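PDB 4BQ2: B-agarase from Saccharophagus degradans, which hydrolyses beta-linkages of agarose as a family 50 glycoside hydrolase, acting as an exo-beta-agarase. Local coordinates for residues A[597-609]-A[617-630]. Numbering follows the deposited sequence.
Sequences HLYLGARFPDWGM and AAKYADVVSYNSYK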
loop_
_atom_site.group_PDB
_atom_site.type_symbol
_atom_site.label_atom_id
_atom_site.label_comp_id
_atom_site.label_asym_id
_atom_site.label_seq_id
_atom_site.Cartn_x
_atom_site.Cartn_y
_atom_site.Cartn_z
ATOM N N HIS A 597 -2.665 -14.529 -23.236
ATOM C CA HIS A 597 -2.893 -14.180 -21.833
ATOM C C HIS A 597 -3.459 -12.790 -21.631
ATOM O O HIS A 597 -3.158 -11.881 -22.402
ATOM C CB HIS A 597 -1.599 -14.383 -21.031
ATOM C CG HIS A 597 -1.279 -15.827 -20.853
ATOM N ND1 HIS A 597 -0.577 -16.556 -21.790
ATOM C CD2 HIS A 597 -1.592 -16.687 -19.857
ATOM C CE1 HIS A 597 -0.490 -17.814 -21.385
ATOM N NE2 HIS A 597 -1.078 -17.912 -20.203
ATOM N N LEU A 598 -4.328 -12.667 -20.622
ATOM C CA LEU A 598 -4.946 -11.376 -20.265
ATOM C C LEU A 598 -3.910 -10.386 -19.782
ATOM O O LEU A 598 -2.981 -10.748 -19.013
ATOM C CB LEU A 598 -5.963 -11.579 -19.142
ATOM C CG LEU A 598 -7.110 -12.508 -19.487
ATOM C CD1 LEU A 598 -7.911 -12.812 -18.227
ATOM C CD2 LEU A 598 -7.960 -11.821 -20.545
ATOM N N TYR A 599 -4.032 -9.145 -20.245
ATOM C CA TYR A 599 -3.163 -8.102 -19.758
ATOM C C TYR A 599 -3.982 -7.345 -18.719
ATOM O O TYR A 599 -5.093 -6.905 -18.990
ATOM C CB TYR A 599 -2.690 -7.176 -20.907
ATOM C CG TYR A 599 -2.203 -5.816 -20.453
ATOM C CD1 TYR A 599 -1.271 -5.689 -19.414
ATOM C CD2 TYR A 599 -2.633 -4.659 -21.102
ATOM C CE1 TYR A 599 -0.829 -4.449 -18.996
ATOM C CE2 TYR A 599 -2.210 -3.407 -20.705
ATOM C CZ TYR A 599 -1.319 -3.302 -19.645
ATOM O OH TYR A 599 -0.893 -2.061 -19.269
ATOM N N LEU A 600 -3.419 -7.173 -17.537
ATOM C CA LEU A 600 -4.195 -6.731 -16.378
ATOM C C LEU A 600 -3.937 -5.290 -15.937
ATOM O O LEU A 600 -4.249 -4.928 -14.801
ATOM C CB LEU A 600 -3.960 -7.697 -15.208
ATOM C CG LEU A 600 -4.191 -9.189 -15.508
ATOM C CD1 LEU A 600 -3.636 -9.989 -14.340
ATOM C CD2 LEU A 600 -5.677 -9.517 -15.758
ATOM N N GLY A 601 -3.370 -4.455 -16.800
ATOM C CA GLY A 601 -3.254 -3.024 -16.422
ATOM C C GLY A 601 -2.082 -2.704 -15.498
ATOM O O GLY A 601 -1.122 -3.465 -15.456
ATOM N N ALA A 602 -2.173 -1.602 -14.739
ATOM C CA ALA A 602 -0.997 -1.021 -14.098
ATOM C C ALA A 602 -1.229 -0.712 -12.629
ATOM O O ALA A 602 -0.411 -0.007 -11.996
ATOM C CB ALA A 602 -0.537 0.238 -14.860
ATOM N N ARG A 603 -2.331 -1.255 -12.091
ATOM C CA ARG A 603 -2.622 -1.181 -10.650
ATOM C C ARG A 603 -2.701 0.263 -10.123
ATOM O O ARG A 603 -1.759 0.779 -9.466
ATOM C CB ARG A 603 -1.595 -2.040 -9.864
ATOM C CG ARG A 603 -1.410 -3.418 -10.520
ATOM C CD ARG A 603 -0.152 -4.154 -10.009
ATOM N NE ARG A 603 -0.193 -4.407 -8.563
ATOM C CZ ARG A 603 -0.902 -5.389 -7.980
ATOM N NH1 ARG A 603 -1.650 -6.240 -8.699
ATOM N NH2 ARG A 603 -0.839 -5.545 -6.664
ATOM N N PHE A 604 -3.843 0.893 -10.366
ATOM C CA PHE A 604 -4.026 2.317 -10.015
ATOM C C PHE A 604 -4.333 2.464 -8.531
ATOM O O PHE A 604 -5.281 1.843 -8.018
ATOM C CB PHE A 604 -5.234 2.903 -10.769
ATOM C CG PHE A 604 -5.110 2.903 -12.263
ATOM C CD1 PHE A 604 -4.003 3.464 -12.892
ATOM C CD2 PHE A 604 -6.150 2.406 -13.049
ATOM C CE1 PHE A 604 -3.918 3.507 -14.275
ATOM C CE2 PHE A 604 -6.075 2.446 -14.431
ATOM C CZ PHE A 604 -4.961 3.015 -15.045
ATOM N N PRO A 605 -3.562 3.298 -7.823
ATOM C CA PRO A 605 -3.931 3.631 -6.444
ATOM C C PRO A 605 -4.911 4.796 -6.425
ATOM O O PRO A 605 -5.146 5.436 -7.477
ATOM C CB PRO A 605 -2.604 4.077 -5.827
ATOM C CG PRO A 605 -1.804 4.627 -6.978
ATOM C CD PRO A 605 -2.372 4.039 -8.280
ATOM N N ASP A 606 -5.465 5.107 -5.260
ATOM C CA ASP A 606 -6.374 6.258 -5.174
ATOM C C ASP A 606 -5.724 7.614 -5.459
ATOM O O ASP A 606 -6.381 8.550 -5.878
ATOM C CB ASP A 606 -7.178 6.226 -3.876
ATOM C CG ASP A 606 -6.369 6.581 -2.659
ATOM O OD1 ASP A 606 -5.121 6.504 -2.663
ATOM O OD2 ASP A 606 -7.014 6.956 -1.666
ATOM N N TRP A 607 -4.416 7.704 -5.278
ATOM C CA TRP A 607 -3.689 8.942 -5.560
ATOM C C TRP A 607 -3.128 8.978 -6.976
ATOM O O TRP A 607 -2.327 9.856 -7.334
ATOM C CB TRP A 607 -2.593 9.164 -4.482
ATOM C CG TRP A 607 -1.743 7.931 -4.196
ATOM C CD1 TRP A 607 -1.949 7.009 -3.210
ATOM C CD2 TRP A 607 -0.563 7.504 -4.914
ATOM N NE1 TRP A 607 -0.976 6.040 -3.269
ATOM C CE2 TRP A 607 -0.113 6.319 -4.298
ATOM C CE3 TRP A 607 0.149 8.014 -6.011
ATOM C CZ2 TRP A 607 1.030 5.613 -4.741
ATOM C CZ3 TRP A 607 1.310 7.311 -6.465
ATOM C CH2 TRP A 607 1.728 6.114 -5.813
ATOM N N GLY A 608 -3.525 8.017 -7.805
ATOM C CA GLY A 608 -2.990 7.966 -9.138
ATOM C C GLY A 608 -3.970 7.428 -10.156
ATOM O O GLY A 608 -3.597 6.614 -11.013
ATOM N N MET A 609 -5.231 7.848 -10.082
ATOM C CA MET A 609 -6.171 7.389 -11.114
ATOM C C MET A 609 -7.046 8.502 -11.757
ATOM O O MET A 609 -8.289 8.382 -11.773
ATOM C CB MET A 609 -7.049 6.260 -10.566
ATOM C CG MET A 609 -7.758 6.602 -9.254
ATOM S SD MET A 609 -8.665 5.195 -8.555
ATOM C CE MET A 609 -10.128 5.076 -9.602
ATOM N N ALA A 617 -6.577 2.902 -19.924
ATOM C CA ALA A 617 -6.414 1.514 -19.500
ATOM C C ALA A 617 -7.607 0.678 -19.972
ATOM O O ALA A 617 -7.458 -0.472 -20.405
ATOM C CB ALA A 617 -6.261 1.436 -17.984
ATOM N N ALA A 618 -8.796 1.272 -19.923
ATOM C CA ALA A 618 -9.992 0.531 -20.366
ATOM C C ALA A 618 -9.870 0.140 -21.846
ATOM O O ALA A 618 -10.406 -0.877 -22.270
ATOM C CB ALA A 618 -11.253 1.353 -20.129
ATOM N N LYS A 619 -9.150 0.935 -22.621
ATOM C CA LYS A 619 -9.048 0.724 -24.065
ATOM C C LYS A 619 -8.148 -0.477 -24.371
ATOM O O LYS A 619 -8.440 -1.251 -25.296
ATOM C CB LYS A 619 -8.521 2.005 -24.739
ATOM C CG LYS A 619 -8.595 2.035 -26.268
ATOM C CD LYS A 619 -8.187 3.414 -26.798
ATOM C CE LYS A 619 -8.553 3.588 -28.269
ATOM N NZ LYS A 619 -8.022 2.489 -29.112
ATOM N N TYR A 620 -7.082 -0.649 -23.575
ATOM C CA TYR A 620 -6.042 -1.616 -23.905
ATOM C C TYR A 620 -5.949 -2.833 -22.983
ATOM O O TYR A 620 -5.612 -3.924 -23.432
ATOM C CB TYR A 620 -4.667 -0.934 -23.973
ATOM C CG TYR A 620 -4.532 0.039 -25.131
ATOM C CD1 TYR A 620 -4.294 -0.419 -26.430
ATOM C CD2 TYR A 620 -4.640 1.398 -24.926
ATOM C CE1 TYR A 620 -4.175 0.459 -27.493
ATOM C CE2 TYR A 620 -4.530 2.284 -25.985
ATOM C CZ TYR A 620 -4.294 1.796 -27.256
ATOM O OH TYR A 620 -4.150 2.672 -28.293
ATOM N N ALA A 621 -6.202 -2.638 -21.691
ATOM C CA ALA A 621 -6.162 -3.746 -20.735
ATOM C C ALA A 621 -7.391 -4.626 -20.889
ATOM O O ALA A 621 -8.504 -4.118 -21.098
ATOM C CB ALA A 621 -6.083 -3.210 -19.324
ATOM N N ASP A 622 -7.188 -5.944 -20.811
ATOM C CA ASP A 622 -8.305 -6.898 -20.750
ATOM C C ASP A 622 -9.085 -6.692 -19.465
ATOM O O ASP A 622 -10.296 -6.812 -19.444
ATOM C CB ASP A 622 -7.781 -8.328 -20.826
ATOM C CG ASP A 622 -7.068 -8.616 -22.155
ATOM O OD1 ASP A 622 -7.753 -8.739 -23.186
ATOM O OD2 ASP A 622 -5.829 -8.661 -22.184
ATOM N N VAL A 623 -8.364 -6.399 -18.383
ATOM C CA VAL A 623 -8.967 -6.224 -17.062
ATOM C C VAL A 623 -8.256 -4.987 -16.447
ATOM O O VAL A 623 -7.022 -4.932 -16.458
ATOM C CB VAL A 623 -8.717 -7.452 -16.153
ATOM C CG1 VAL A 623 -9.336 -7.226 -14.784
ATOM C CG2 VAL A 623 -9.312 -8.725 -16.737
ATOM N N VAL A 624 -9.016 -4.006 -15.945
ATOM C CA VAL A 624 -8.431 -2.808 -15.338
ATOM C C VAL A 624 -8.163 -3.057 -13.849
ATOM O O VAL A 624 -9.077 -3.481 -13.104
ATOM C CB VAL A 624 -9.357 -1.573 -15.506
ATOM C CG1 VAL A 624 -8.662 -0.335 -14.959
ATOM C CG2 VAL A 624 -9.679 -1.346 -16.994
ATOM N N SER A 625 -6.932 -2.806 -13.390
ATOM C CA SER A 625 -6.589 -3.094 -11.967
ATOM C C SER A 625 -6.468 -1.834 -11.140
ATOM O O SER A 625 -5.915 -0.816 -11.608
ATOM C CB SER A 625 -5.275 -3.874 -11.852
ATOM O OG SER A 625 -4.327 -3.316 -12.721
ATOM N N TYR A 626 -6.973 -1.922 -9.917
ATOM C CA TYR A 626 -6.929 -0.829 -8.939
ATOM C C TYR A 626 -6.439 -1.416 -7.609
ATOM O O TYR A 626 -6.843 -2.522 -7.223
ATOM C CB TYR A 626 -8.328 -0.253 -8.686
ATOM C CG TYR A 626 -9.121 0.153 -9.936
ATOM C CD1 TYR A 626 -8.986 1.436 -10.489
ATOM C CD2 TYR A 626 -9.981 -0.753 -10.568
ATOM C CE1 TYR A 626 -9.706 1.822 -11.634
ATOM C CE2 TYR A 626 -10.711 -0.386 -11.714
ATOM C CZ TYR A 626 -10.561 0.897 -12.240
ATOM O OH TYR A 626 -11.273 1.262 -13.367
ATOM N N ASN A 627 -5.610 -0.660 -6.903
ATOM C CA ASN A 627 -5.239 -0.980 -5.501
ATOM C C ASN A 627 -6.092 -0.032 -4.641
ATOM O O ASN A 627 -6.030 1.168 -4.850
ATOM C CB ASN A 627 -3.751 -0.659 -5.271
ATOM C CG ASN A 627 -2.838 -1.579 -6.048
ATOM O OD1 ASN A 627 -3.296 -2.589 -6.582
ATOM N ND2 ASN A 627 -1.562 -1.224 -6.151
ATOM N N SER A 628 -6.872 -0.556 -3.700
ATOM C CA SER A 628 -7.791 0.293 -2.947
ATOM C C SER A 628 -7.768 -0.090 -1.473
ATOM O O SER A 628 -8.419 -1.068 -1.036
ATOM C CB SER A 628 -9.228 0.249 -3.530
ATOM O OG SER A 628 -10.090 1.198 -2.868
ATOM N N TYR A 629 -6.980 0.661 -0.712
ATOM C CA TYR A 629 -6.869 0.417 0.703
ATOM C C TYR A 629 -7.912 1.251 1.438
ATOM O O TYR A 629 -7.639 2.361 1.880
ATOM C CB TYR A 629 -5.465 0.778 1.162
ATOM C CG TYR A 629 -4.365 -0.148 0.630
ATOM C CD1 TYR A 629 -4.093 -1.357 1.264
ATOM C CD2 TYR A 629 -3.561 0.236 -0.423
ATOM C CE1 TYR A 629 -3.073 -2.191 0.812
ATOM C CE2 TYR A 629 -2.543 -0.599 -0.896
ATOM C CZ TYR A 629 -2.298 -1.804 -0.252
ATOM O OH TYR A 629 -1.257 -2.635 -0.686
ATOM N N LYS A 630 -9.083 0.667 1.597
ATOM C CA LYS A 630 -10.235 1.304 2.222
ATOM C C LYS A 630 -10.943 0.159 2.939
ATOM O O LYS A 630 -10.495 -0.994 2.872
ATOM C CB LYS A 630 -11.188 1.887 1.134
ATOM C CG LYS A 630 -10.548 2.850 0.141
ATOM C CD LYS A 630 -10.108 4.173 0.793
ATOM C CE LYS A 630 -9.334 4.984 -0.233
ATOM N NZ LYS A 630 -8.338 5.920 0.349
HETATM O O HOH W 1 -4.825 -0.570 -14.352
HETATM O O HOH W 2 -4.539 3.296 -3.238
#
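The hydroxyl of Ser625 stands in for a missing rung between two parallel chains, bonding the backbone of 597-609 on both sides of Gly601-Ala602. Its OG donates to Leu600 O at 2.6 Å, in the carbonyl plane, and accepts from Arg603 N at 2.9 Å. A chi1 of 44° sets OG between the backbone N and carbonyl carbon of Ser625, facing the other chain. A water accepts from Ala602 N and donates to Ser625 O, lying above the Phe604 ring, offset toward its rim. Gly601, at a positive phi, lets the backbone pass close to Ser625 OG. Next to it lies the one backbone bridge of the pair, Phe604 with Tyr626: Phe604 N donates to Ser625 O, and Phe604 O accepts from Asn627 N at 2.8 Å. The short strand 598-599, helix 611-620 and strand 624-627 follow one another as a beta-alpha-beta crossover, consistent with the (beta/alpha)8 barrel of a glycoside hydrolase catalytic module; 598-599 pairs onward with 483-488, and 624-627 with 648-652. On the helix side, the Phe604 ring edge meets Ala617 CB (3.6 Å from CZ) and Val624 CG1, while Tyr626 crosses it obliquely, planes 51° apart, and takes Met609 CE against its CE1. On the other side Asn627 OD1 lies over one face of the Arg603 guanidinium, offset toward its rim, the amide and guanidinium planes being steeply inclined; Arg603 NE bonds Asn490 OD1 and its NH2 forms a salt bridge with Glu652, and Asn627 ND2 bonds Glu491. At the N-terminal end of the pair, Asp622 OD2 takes Tyr599 N almost straight (2.7 Å, 175°) on its anti lone pair. At the far end, Lys630 NZ reaches Asp606 OD2 from above the carboxylate plane, a 2.6 Å salt bridge.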